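Local coordinates for protein 6-pyruvoyl tetrahydrobiopterin synthase (PDB 3LX3) that belongs to the 6-pyruvoyl tetrahydropterin synthase family, a T-fold enzyme that holds a zinc ion beside bound 2-amino-1,5-dihydropteridine-4,6-dione, at residues A[45-50]-A[117-122]; A[79-84]-A[139-144]; A[87-92]-A[107-112]; A[135-140]-A[164-169]. All blocks are in the same frame, centred on the assembly; numbering follows the deposited sequence. Where two conformers were deposited one is given.

Interactions 1 to 3 are made by side chains; in interaction 4 a glycine backbone meets two valines. Interactions 2 and 4 lie near the centre of the chain and share helix 134-149, which packs on helix 71-85 in one and on strand 161-167 in the other. Interactions 1 and 3 are buried farther out, their centres about 5 Å apart, and use the neighbouring strands 116-120 and 106-111 beside a second subunit. Interaction 2 is only partly buried, with polar side chains and a bridging water at its more exposed side, whereas interaction 3 is wholly apolar. The histidines of interaction 1 bind the zinc, whose site also includes Glu-168 of interaction 4, which holds the ligand too.

Interaction 1 of 4, residues A[45-50]-A[117-122]; sequences ETLHGH and YSFPKR. With ZN (zinc ion), chain B.
Leu-47 and Tyr-117 are the closest backbone pair here, yet their CA atoms stand 9.3 Å apart, so the loop leading into strand 48-61 meets strand 116-120 through side chains alone. Leu-47 carries the contact. Its CB lies 4.1 Å from CE1 of Tyr-117, approaching the ring obliquely, while with CG anti to the backbone N (chi1 180°) its CD1 comes within 4.3 Å of Phe-119 CZ. Tyr-117 and Phe-119, two residues apart, turn their rings to the same side of the strand, and a branched leucine suits the place by reaching both. The tyrosine hydroxyl is engaged elsewhere, with Asp-123 of the second subunit, whose OD2 also accepts the backbone N-H of Leu-47.

Directly after the leucine comes the metal site. His-48 NE2 and His-50 NE2 each bind zinc at 2.1 Å from the same face of the strand, and His-36 adds a third imidazole. The ring of His-48 is held by its other nitrogen: ND1 donates to Thr-46 O at 2.8 Å, almost straight at 171° and in both the ring and carbonyl planes. Water 1, a zinc ligand, lies 2.6 Å from Glu-45 OE2, to which it probably donates; that oxygen also accepts from the backbone N of Ile-38.

The chemistry is therefore divided. Apolar packing and a link to the second subunit hold the loop, whereas the carbonyl of Thr-46 and the zinc together fix the rotation of the His-48 ring, and the former probably makes NE2 a better donor to the metal.

Interaction 2 of 4, residues A[79-84]-A[139-144]; sequences RKVCKQ and LYILNQ
Val-81 projects from helix 71-85 and touches two side chains of helix 134-149 with one methyl. Its CG1 lies 4.2 Å from CG2 of Ile-141 and equally far from CB of Gln-144, the side chains crossing obliquely in both cases. CG1 can reach between them because it stands anti to the backbone N (chi1 173°). The helix axes come no closer than 10.5 Å and run mostly antiparallel, at 133°. Valine suits the place as a compact apolar residue on a buried face, its methyl fitting between Ile-141 and the aliphatic start of Gln-144.

Away from Val-81 the partners become polar. Gln-84 OE1 and Gln-144 NE2 are 4.4 Å apart, too far to bond, and the nearby water 3 joins the helices instead. It pairs with Tyr-140 OH at 2.7 Å and donates a weak bond to Gln-84 OE1. With CG beside the backbone N (chi1 -71°), Gln-144 lays that carbon over one face of the Tyr-140 ring, one helical turn earlier.

Farther out, Glu-148 on the same helix as Gln-144 forms a salt bridge with Lys-80 and accepts a weak bond from Gln-84 NE2. On the sheet side Ile-141 packs on Phe-32, Val-164 and Val-166, part of the layer in which the paired helices of the T-fold cover its antiparallel sheet.

Thus dispersion forces join the buried side of the helix pair, while the partly exposed side relies on solvent-mediated and charged links.

Interaction 3 of 4, residues A[87-92]-A[107-112]; sequences HHFILP and FKITCE
Leu-91 has the most surface buried by this contact, and its two methyls are divided between Ile-109 and Phe-107. CD1 meets CD1 of Ile-109 at 3.4 Å, closer than ordinary van der Waals separation, so the two side chains are tightly pressed as they slide past each other in opposite directions. CD2 rests over one face of the Phe-107 ring, 3.6 Å above its plane and displaced toward the rim, at a point where CD2 of that ring is nearest. With the methyl 3.9 Å from the ring centroid and 22° off the normal, this is a CH-pi contact. The leucine's forked end suits the task, since CG stands anti to the backbone N (chi1 -175°) and sends both branches across to the other strand.

Ile-109 is long enough to reach a second neighbour. Its CD1 also lies 3.8 Å from CE2 of Phe-89, while Leu-91 CD1 sits at the edge of that same phenyl ring and in its plane. One methyl of each aliphatic residue therefore gathers beside Phe-89, so phenylalanine suits the place as a large apolar neighbour for both methyls.

The strands carrying these residues belong to different sheets and pass at 62°, their axes 10.6 Å apart at closest approach. Strand 89-92 pairs in parallel with 124-127, on which both Leu-91 and Phe-107 also lean. Strand 106-111 is the middle of an antiparallel three-stranded sheet: Ile-109 touches Leu-98 on one neighbouring strand, and Phe-119 on the other packs against both Ile-109 and Phe-89.

Interaction 4 of 4, residues A[135-140]-A[164-169]; sequences EEIGLY and VTVSES. With XTN (2-amino-1,5-dihydropteridine-4,6-dione), chain C.
The carboxylates of Glu-135 and Glu-168 reach the ligand 2-amino-1,5-dihydropteridine-4,6-dione from different sides, one from the helix and one from the corner where the chain turns at Glu-168. That of Glu-135 lies nearly level with the ring system and presents its two oxygens to the N2 and N3 side: OE2 accepts a bond from N2 (2.8 Å, 157°), and OE1 is 2.8 Å from N3. A bend at chi2 (93°) turns the group this way, and Val-68 N of the third subunit gives OE2 a second donor. Glu-168, extended beyond CG, comes to N5 tilted and somewhat above the ring plane; OE2 accepts only a weak bond at 3.4 Å, and the residue also belongs to the zinc site.

Behind these acids, helix 134-149 lies on strand 161-167 as part of the T-fold's helix-covered antiparallel sheet. Thr-134 of this chain and the backbone O of Ile-69 of the third subunit also hydrogen-bond the ligand, placing the pocket where subunits meet.

The packing beneath is van der Waals contact. Gly-138 brings its bare CA to 3.6 Å from Val-166 CG2, and the axes approach to 7.9 Å. Val-164 CG1 touches Gly-138 O at 4.0 Å. Alongside, Ile-137 CG2 meets Val-166 CG1 at 4.3 Å. Beta-branched valines suit the strand, spreading two methyls toward the helix, where Leu-142 meets Val-164 one turn farther along.

Interaction 1 of 4, residues A[45-50]-A[117-122]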
# COMPACT_ATOMS: atom_id res chain seq x y z
N GLU A 45 2.94 14.29 -27.23
CA GLU A 45 2.21 13.04 -26.99
C GLU A 45 0.73 13.28 -27.02
O GLU A 45 0.28 14.43 -27.06
CB GLU A 45 2.61 12.46 -25.67
CG GLU A 45 2.12 13.20 -24.53
CD GLU A 45 2.67 12.69 -23.20
OE1 GLU A 45 3.16 11.54 -23.12
OE2 GLU A 45 2.54 13.43 -22.22
N THR A 46 -0.01 12.18 -27.02
CA THR A 46 -1.46 12.21 -27.07
C THR A 46 -2.04 12.67 -25.76
O THR A 46 -1.46 12.46 -24.67
CB THR A 46 -2.04 10.87 -27.50
OG1 THR A 46 -1.53 9.83 -26.68
CG2 THR A 46 -1.70 10.57 -28.97
N LEU A 47 -3.22 13.28 -25.84
CA LEU A 47 -4.00 13.65 -24.66
C LEU A 47 -4.32 12.46 -23.78
O LEU A 47 -4.79 11.43 -24.24
CB LEU A 47 -5.32 14.31 -25.12
CG LEU A 47 -6.28 14.76 -24.03
CD1 LEU A 47 -5.72 15.92 -23.26
CD2 LEU A 47 -7.62 15.18 -24.69
N HIS A 48 -4.07 12.63 -22.48
CA HIS A 48 -4.40 11.60 -21.51
C HIS A 48 -4.56 12.27 -20.14
O HIS A 48 -4.84 13.44 -20.07
CB HIS A 48 -3.32 10.49 -21.55
CG HIS A 48 -1.98 10.98 -21.12
ND1 HIS A 48 -1.17 11.77 -21.93
CD2 HIS A 48 -1.34 10.86 -19.95
CE1 HIS A 48 -0.09 12.11 -21.25
NE2 HIS A 48 -0.15 11.57 -20.04
N GLY A 49 -4.47 11.49 -19.07
CA GLY A 49 -4.61 12.07 -17.75
C GLY A 49 -4.09 11.15 -16.70
O GLY A 49 -3.60 10.07 -16.99
N HIS A 50 -4.16 11.66 -15.47
CA HIS A 50 -3.58 11.07 -14.26
C HIS A 50 -4.36 11.47 -13.02
O HIS A 50 -4.93 12.56 -12.96
CB HIS A 50 -2.18 11.58 -14.07
CG HIS A 50 -1.25 11.28 -15.20
ND1 HIS A 50 -0.87 9.99 -15.53
CD2 HIS A 50 -0.64 12.09 -16.10
CE1 HIS A 50 -0.06 10.04 -16.57
NE2 HIS A 50 0.10 11.30 -16.94
N TYR A 117 -6.34 21.02 -30.80
CA TYR A 117 -7.26 20.71 -29.71
C TYR A 117 -8.11 21.92 -29.43
O TYR A 117 -7.66 23.08 -29.60
CB TYR A 117 -6.44 20.43 -28.41
CG TYR A 117 -5.50 19.27 -28.54
CD1 TYR A 117 -5.83 18.01 -28.06
CD2 TYR A 117 -4.28 19.42 -29.16
CE1 TYR A 117 -4.96 16.96 -28.21
CE2 TYR A 117 -3.42 18.37 -29.32
CZ TYR A 117 -3.78 17.12 -28.84
OH TYR A 117 -2.89 16.06 -29.03
N SER A 118 -9.30 21.71 -28.90
CA SER A 118 -10.08 22.83 -28.39
C SER A 118 -10.86 22.39 -27.17
O SER A 118 -11.47 21.32 -27.17
CB SER A 118 -11.04 23.31 -29.46
OG SER A 118 -11.75 24.46 -28.98
N PHE A 119 -10.78 23.20 -26.11
CA PHE A 119 -11.47 22.89 -24.87
C PHE A 119 -12.14 24.14 -24.33
O PHE A 119 -11.61 25.22 -24.48
CB PHE A 119 -10.45 22.49 -23.75
CG PHE A 119 -9.40 21.47 -24.13
CD1 PHE A 119 -9.74 20.28 -24.72
CD2 PHE A 119 -8.06 21.70 -23.92
CE1 PHE A 119 -8.75 19.33 -25.04
CE2 PHE A 119 -7.11 20.70 -24.28
CZ PHE A 119 -7.49 19.55 -24.76
N PRO A 120 -13.31 24.01 -23.67
CA PRO A 120 -13.82 25.16 -22.99
C PRO A 120 -12.78 25.74 -22.02
O PRO A 120 -12.08 24.99 -21.35
CB PRO A 120 -14.99 24.62 -22.19
CG PRO A 120 -15.40 23.34 -22.93
CD PRO A 120 -14.10 22.81 -23.40
N LYS A 121 -12.68 27.06 -21.95
CA LYS A 121 -11.72 27.71 -21.05
C LYS A 121 -11.90 27.26 -19.62
O LYS A 121 -10.93 27.05 -18.90
CB LYS A 121 -11.84 29.24 -21.12
CG LYS A 121 -11.41 29.87 -22.42
CD LYS A 121 -11.72 31.37 -22.42
CE LYS A 121 -11.41 32.04 -23.73
NZ LYS A 121 -11.81 33.54 -23.59
N ARG A 122 -13.16 27.08 -19.21
CA ARG A 122 -13.48 26.69 -17.83
C ARG A 122 -13.05 25.27 -17.49
O ARG A 122 -12.94 24.93 -16.31
CB ARG A 122 -14.97 26.86 -17.54
CG ARG A 122 -15.91 25.98 -18.31
CD ARG A 122 -17.36 26.18 -17.84
NE ARG A 122 -17.45 25.88 -16.41
CZ ARG A 122 -17.72 24.69 -15.88
NH1 ARG A 122 -17.75 24.55 -14.56
NH2 ARG A 122 -18.00 23.64 -16.65
ZN ZN B . 1.25 12.01 -18.54
O HOH W 1 2.82 12.44 -19.78
O HOH W 2 2.23 10.06 -18.60

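Interaction 2 of 4, residues A[79-84]-A[139-144]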
# COMPACT_ATOMS: atom_id res chain seq x y z
N ARG A 79 -4.73 20.50 0.51
CA ARG A 79 -6.01 20.19 -0.12
C ARG A 79 -6.50 21.38 -0.95
O ARG A 79 -7.01 21.19 -2.05
CB ARG A 79 -7.08 19.82 0.91
CG ARG A 79 -6.85 18.49 1.64
CD ARG A 79 -7.98 18.15 2.64
NE ARG A 79 -8.75 19.32 3.11
CZ ARG A 79 -8.77 19.84 4.35
NH1 ARG A 79 -8.04 19.33 5.37
NH2 ARG A 79 -9.54 20.90 4.57
N LYS A 80 -6.37 22.59 -0.43
CA LYS A 80 -6.80 23.79 -1.15
C LYS A 80 -6.10 23.93 -2.52
O LYS A 80 -6.75 24.16 -3.56
CB LYS A 80 -6.55 25.04 -0.30
CG LYS A 80 -7.01 26.32 -0.97
CD LYS A 80 -6.83 27.53 -0.07
CE LYS A 80 -7.49 28.75 -0.71
NZ LYS A 80 -7.05 30.03 -0.10
N VAL A 81 -4.77 23.78 -2.52
CA VAL A 81 -3.98 23.89 -3.77
C VAL A 81 -4.37 22.79 -4.71
O VAL A 81 -4.64 23.03 -5.89
CB VAL A 81 -2.47 23.88 -3.49
CG1 VAL A 81 -1.66 23.82 -4.79
CG2 VAL A 81 -2.11 25.11 -2.71
N CYS A 82 -4.45 21.57 -4.22
CA CYS A 82 -4.91 20.44 -5.06
C CYS A 82 -6.27 20.67 -5.68
O CYS A 82 -6.48 20.38 -6.86
CB CYS A 82 -4.95 19.12 -4.28
SG CYS A 82 -3.38 18.40 -3.86
N LYS A 83 -7.20 21.23 -4.91
CA LYS A 83 -8.55 21.40 -5.38
C LYS A 83 -8.60 22.40 -6.53
O LYS A 83 -9.47 22.24 -7.42
CB LYS A 83 -9.46 21.81 -4.21
CG LYS A 83 -10.92 22.04 -4.56
CD LYS A 83 -11.68 20.78 -4.92
CE LYS A 83 -13.17 21.13 -5.17
NZ LYS A 83 -13.95 20.07 -5.87
N GLN A 84 -7.68 23.38 -6.57
CA GLN A 84 -7.66 24.34 -7.65
C GLN A 84 -7.33 23.69 -8.98
O GLN A 84 -7.83 24.08 -10.03
CB GLN A 84 -6.65 25.45 -7.36
CG GLN A 84 -7.03 26.27 -6.12
CD GLN A 84 -5.88 27.13 -5.59
OE1 GLN A 84 -4.73 27.06 -6.09
NE2 GLN A 84 -6.17 27.94 -4.57
N LEU A 139 7.27 22.34 -9.01
CA LEU A 139 7.75 23.69 -8.72
C LEU A 139 6.60 24.67 -8.49
O LEU A 139 6.63 25.48 -7.58
CB LEU A 139 8.70 24.23 -9.81
CG LEU A 139 10.13 23.74 -9.93
CD1 LEU A 139 10.76 24.46 -11.14
CD2 LEU A 139 10.96 24.02 -8.66
N TYR A 140 5.58 24.59 -9.36
CA TYR A 140 4.43 25.46 -9.26
C TYR A 140 3.72 25.22 -7.92
O TYR A 140 3.37 26.18 -7.21
CB TYR A 140 3.46 25.19 -10.44
CG TYR A 140 2.16 25.89 -10.24
CD1 TYR A 140 2.06 27.25 -10.41
CD2 TYR A 140 1.02 25.17 -9.87
CE1 TYR A 140 0.87 27.91 -10.22
CE2 TYR A 140 -0.18 25.83 -9.67
CZ TYR A 140 -0.24 27.19 -9.86
OH TYR A 140 -1.43 27.86 -9.65
N ILE A 141 3.51 23.95 -7.58
CA ILE A 141 2.79 23.61 -6.34
C ILE A 141 3.56 24.07 -5.12
O ILE A 141 2.96 24.59 -4.16
CB ILE A 141 2.45 22.14 -6.28
CG1 ILE A 141 1.39 21.83 -7.33
CG2 ILE A 141 1.97 21.71 -4.87
CD1 ILE A 141 0.95 20.42 -7.39
N LEU A 142 4.86 23.87 -5.13
CA LEU A 142 5.69 24.33 -4.01
C LEU A 142 5.52 25.83 -3.78
O LEU A 142 5.33 26.29 -2.65
CB LEU A 142 7.17 24.01 -4.27
CG LEU A 142 8.19 24.51 -3.23
CD1 LEU A 142 7.89 23.89 -1.88
CD2 LEU A 142 9.59 24.16 -3.71
N ASN A 143 5.62 26.61 -4.87
CA ASN A 143 5.45 28.05 -4.75
C ASN A 143 4.06 28.41 -4.22
O ASN A 143 3.92 29.26 -3.32
CB ASN A 143 5.69 28.72 -6.10
CG ASN A 143 5.72 30.22 -5.99
OD1 ASN A 143 6.63 30.78 -5.40
ND2 ASN A 143 4.72 30.88 -6.55
N GLN A 144 3.04 27.77 -4.74
CA GLN A 144 1.66 28.02 -4.31
C GLN A 144 1.46 27.67 -2.85
O GLN A 144 0.75 28.38 -2.13
CB GLN A 144 0.65 27.27 -5.16
CG GLN A 144 0.49 27.77 -6.57
CD GLN A 144 0.06 29.22 -6.64
OE1 GLN A 144 0.80 30.08 -7.12
NE2 GLN A 144 -1.09 29.50 -6.10
O HOH W 3 -3.71 26.56 -9.27

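Interaction 3 of 4, residues A[87-92]-A[107-112]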
# COMPACT_ATOMS: atom_id res chain seq x y z
N HIS A 87 -9.68 18.16 -11.64
CA HIS A 87 -10.82 18.08 -12.56
C HIS A 87 -10.72 19.09 -13.68
O HIS A 87 -11.68 19.68 -14.10
CB HIS A 87 -12.19 18.18 -11.89
CG HIS A 87 -12.85 16.86 -11.75
ND1 HIS A 87 -14.00 16.51 -12.41
CD2 HIS A 87 -12.45 15.76 -11.07
CE1 HIS A 87 -14.32 15.27 -12.11
NE2 HIS A 87 -13.39 14.79 -11.30
N HIS A 88 -9.52 19.29 -14.19
CA HIS A 88 -9.29 20.14 -15.35
C HIS A 88 -8.20 19.59 -16.24
O HIS A 88 -7.42 18.69 -15.87
CB HIS A 88 -8.75 21.52 -14.90
CG HIS A 88 -9.70 22.31 -14.10
ND1 HIS A 88 -9.69 22.28 -12.73
CD2 HIS A 88 -10.69 23.15 -14.46
CE1 HIS A 88 -10.63 23.08 -12.27
NE2 HIS A 88 -11.25 23.63 -13.30
N PHE A 89 -8.11 20.18 -17.43
CA PHE A 89 -6.95 20.08 -18.28
C PHE A 89 -5.88 21.07 -17.82
O PHE A 89 -6.19 22.27 -17.69
CB PHE A 89 -7.30 20.31 -19.77
CG PHE A 89 -6.11 20.33 -20.68
CD1 PHE A 89 -5.57 19.18 -21.17
CD2 PHE A 89 -5.55 21.54 -21.10
CE1 PHE A 89 -4.52 19.19 -21.99
CE2 PHE A 89 -4.48 21.57 -21.94
CZ PHE A 89 -3.94 20.41 -22.39
N ILE A 90 -4.65 20.61 -17.62
CA ILE A 90 -3.55 21.47 -17.22
C ILE A 90 -2.94 22.12 -18.44
O ILE A 90 -2.35 21.45 -19.30
CB ILE A 90 -2.49 20.70 -16.44
CG1 ILE A 90 -3.10 20.17 -15.13
CG2 ILE A 90 -1.28 21.59 -16.18
CD1 ILE A 90 -2.17 19.17 -14.43
N LEU A 91 -3.07 23.44 -18.54
CA LEU A 91 -2.65 24.19 -19.73
C LEU A 91 -1.37 24.96 -19.39
O LEU A 91 -1.42 25.91 -18.61
CB LEU A 91 -3.75 25.14 -20.20
CG LEU A 91 -3.53 25.92 -21.48
CD1 LEU A 91 -3.23 25.06 -22.61
CD2 LEU A 91 -4.82 26.77 -21.75
N PRO A 92 -0.24 24.54 -19.97
CA PRO A 92 1.01 25.24 -19.70
C PRO A 92 1.12 26.47 -20.52
O PRO A 92 1.53 26.39 -21.70
CB PRO A 92 2.07 24.18 -20.09
CG PRO A 92 1.46 23.37 -21.07
CD PRO A 92 -0.02 23.37 -20.84
N PHE A 107 -10.25 27.52 -25.37
CA PHE A 107 -8.84 27.59 -25.76
C PHE A 107 -8.62 26.60 -26.87
O PHE A 107 -9.00 25.40 -26.74
CB PHE A 107 -7.90 27.24 -24.60
CG PHE A 107 -7.83 28.28 -23.49
CD1 PHE A 107 -7.39 29.57 -23.74
CD2 PHE A 107 -8.20 27.94 -22.20
CE1 PHE A 107 -7.31 30.50 -22.72
CE2 PHE A 107 -8.14 28.87 -21.19
CZ PHE A 107 -7.71 30.15 -21.46
N LYS A 108 -8.02 27.08 -27.95
CA LYS A 108 -7.61 26.24 -29.07
C LYS A 108 -6.09 26.13 -29.04
O LYS A 108 -5.38 27.13 -28.99
CB LYS A 108 -8.13 26.80 -30.39
CG LYS A 108 -7.61 26.06 -31.64
CD LYS A 108 -8.16 26.72 -32.88
CE LYS A 108 -7.60 26.06 -34.10
NZ LYS A 108 -8.14 26.71 -35.34
N ILE A 109 -5.58 24.92 -29.07
CA ILE A 109 -4.17 24.65 -28.96
C ILE A 109 -3.71 24.00 -30.24
O ILE A 109 -4.26 22.98 -30.63
CB ILE A 109 -3.85 23.68 -27.81
CG1 ILE A 109 -4.40 24.23 -26.49
CG2 ILE A 109 -2.31 23.44 -27.70
CD1 ILE A 109 -4.21 23.27 -25.32
N THR A 110 -2.73 24.60 -30.91
CA THR A 110 -2.16 24.05 -32.13
C THR A 110 -0.71 23.67 -31.87
O THR A 110 0.07 24.46 -31.31
CB THR A 110 -2.24 25.02 -33.29
OG1 THR A 110 -3.60 25.45 -33.48
CG2 THR A 110 -1.75 24.35 -34.58
N CYS A 111 -0.36 22.46 -32.24
CA CYS A 111 0.97 21.89 -31.95
C CYS A 111 1.92 22.07 -33.15
O CYS A 111 1.48 22.43 -34.25
CB CYS A 111 0.85 20.43 -31.64
SG CYS A 111 -0.23 20.18 -30.17
N GLU A 112 3.20 21.78 -32.94
CA GLU A 112 4.24 21.85 -33.97
C GLU A 112 3.93 20.95 -35.16
O GLU A 112 4.32 21.24 -36.29
CB GLU A 112 5.60 21.36 -33.43
CG GLU A 112 6.30 22.16 -32.35
CD GLU A 112 7.76 21.64 -32.14
OE1 GLU A 112 8.68 22.46 -32.34
OE2 GLU A 112 7.98 20.43 -31.84

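Interaction 4 of 4, residues A[135-140]-A[164-169]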
# COMPACT_ATOMS: atom_id res chain seq x y z
N GLU A 135 7.98 17.59 -12.85
CA GLU A 135 8.94 18.52 -12.29
C GLU A 135 8.41 19.95 -12.25
O GLU A 135 8.46 20.60 -11.21
CB GLU A 135 10.23 18.51 -13.09
CG GLU A 135 11.08 17.25 -13.04
CD GLU A 135 10.80 16.23 -14.16
OE1 GLU A 135 9.61 16.02 -14.50
OE2 GLU A 135 11.80 15.63 -14.62
N GLU A 136 7.90 20.44 -13.37
CA GLU A 136 7.43 21.82 -13.41
C GLU A 136 6.12 22.01 -12.63
O GLU A 136 5.93 23.06 -12.02
CB GLU A 136 7.29 22.29 -14.84
CG GLU A 136 8.67 22.49 -15.51
CD GLU A 136 8.56 23.05 -16.92
OE1 GLU A 136 7.80 24.02 -17.14
OE2 GLU A 136 9.35 22.62 -17.75
N ILE A 137 5.26 21.00 -12.65
CA ILE A 137 4.07 21.02 -11.82
C ILE A 137 4.46 21.08 -10.35
O ILE A 137 3.90 21.85 -9.56
CB ILE A 137 3.13 19.84 -12.13
CG1 ILE A 137 2.55 20.02 -13.51
CG2 ILE A 137 2.00 19.69 -11.10
CD1 ILE A 137 1.86 18.75 -14.04
N GLY A 138 5.45 20.28 -9.96
CA GLY A 138 5.93 20.33 -8.59
C GLY A 138 6.46 21.70 -8.17
O GLY A 138 6.17 22.19 -7.07
N LEU A 139 7.27 22.34 -9.01
CA LEU A 139 7.75 23.69 -8.72
C LEU A 139 6.60 24.67 -8.49
O LEU A 139 6.63 25.48 -7.58
CB LEU A 139 8.70 24.23 -9.81
CG LEU A 139 10.13 23.74 -9.93
CD1 LEU A 139 10.76 24.46 -11.14
CD2 LEU A 139 10.96 24.02 -8.66
N TYR A 140 5.58 24.59 -9.36
CA TYR A 140 4.43 25.46 -9.26
C TYR A 140 3.72 25.22 -7.92
O TYR A 140 3.37 26.18 -7.21
CB TYR A 140 3.46 25.19 -10.44
CG TYR A 140 2.16 25.89 -10.24
CD1 TYR A 140 2.06 27.25 -10.41
CD2 TYR A 140 1.02 25.17 -9.87
CE1 TYR A 140 0.87 27.91 -10.22
CE2 TYR A 140 -0.18 25.83 -9.67
CZ TYR A 140 -0.24 27.19 -9.86
OH TYR A 140 -1.43 27.86 -9.65
N VAL A 164 8.08 19.56 -1.84
CA VAL A 164 6.93 18.92 -2.45
C VAL A 164 7.35 17.78 -3.36
O VAL A 164 8.33 17.89 -4.12
CB VAL A 164 6.13 19.98 -3.29
CG1 VAL A 164 5.27 19.38 -4.35
CG2 VAL A 164 5.33 20.91 -2.33
N THR A 165 6.61 16.67 -3.25
CA THR A 165 6.71 15.54 -4.17
C THR A 165 5.39 15.46 -4.92
O THR A 165 4.34 15.43 -4.32
CB THR A 165 7.01 14.23 -3.43
OG1 THR A 165 8.27 14.38 -2.73
CG2 THR A 165 7.09 13.08 -4.42
N VAL A 166 5.48 15.44 -6.24
CA VAL A 166 4.30 15.22 -7.12
C VAL A 166 4.54 13.94 -7.89
O VAL A 166 5.63 13.66 -8.41
CB VAL A 166 4.11 16.39 -8.09
CG1 VAL A 166 2.97 16.05 -9.11
CG2 VAL A 166 3.81 17.69 -7.35
N SER A 167 3.50 13.12 -7.97
CA SER A 167 3.54 11.95 -8.86
C SER A 167 2.45 12.01 -9.91
O SER A 167 1.32 12.37 -9.57
CB SER A 167 3.44 10.71 -8.04
OG SER A 167 2.24 10.55 -7.37
N GLU A 168 2.76 11.69 -11.18
CA GLU A 168 1.76 11.46 -12.19
C GLU A 168 1.10 10.13 -11.88
O GLU A 168 -0.07 9.99 -12.08
CB GLU A 168 2.37 11.26 -13.61
CG GLU A 168 2.56 12.43 -14.52
CD GLU A 168 3.13 11.96 -15.88
OE1 GLU A 168 3.50 10.76 -15.97
OE2 GLU A 168 3.16 12.74 -16.86
N SER A 169 1.89 9.16 -11.47
CA SER A 169 1.41 7.82 -11.11
C SER A 169 2.36 7.41 -10.00
O SER A 169 3.46 7.98 -9.89
CB SER A 169 1.47 6.91 -12.33
OG SER A 169 2.79 6.57 -12.63
N1 XTN C . 9.82 12.12 -17.52
C2 XTN C . 9.97 13.06 -16.58
N2 XTN C . 11.19 13.32 -16.05
N3 XTN C . 8.87 13.85 -16.16
C4 XTN C . 7.63 13.63 -16.62
O4 XTN C . 6.68 14.33 -16.18
N5 XTN C . 6.27 12.33 -18.11
C6 XTN C . 6.15 11.36 -19.06
O6 XTN C . 5.04 11.11 -19.55
C7 XTN C . 7.31 10.65 -19.51
N8 XTN C . 8.49 10.95 -18.95
C4A XTN C . 7.49 12.61 -17.57
C8A XTN C . 8.59 11.88 -18.01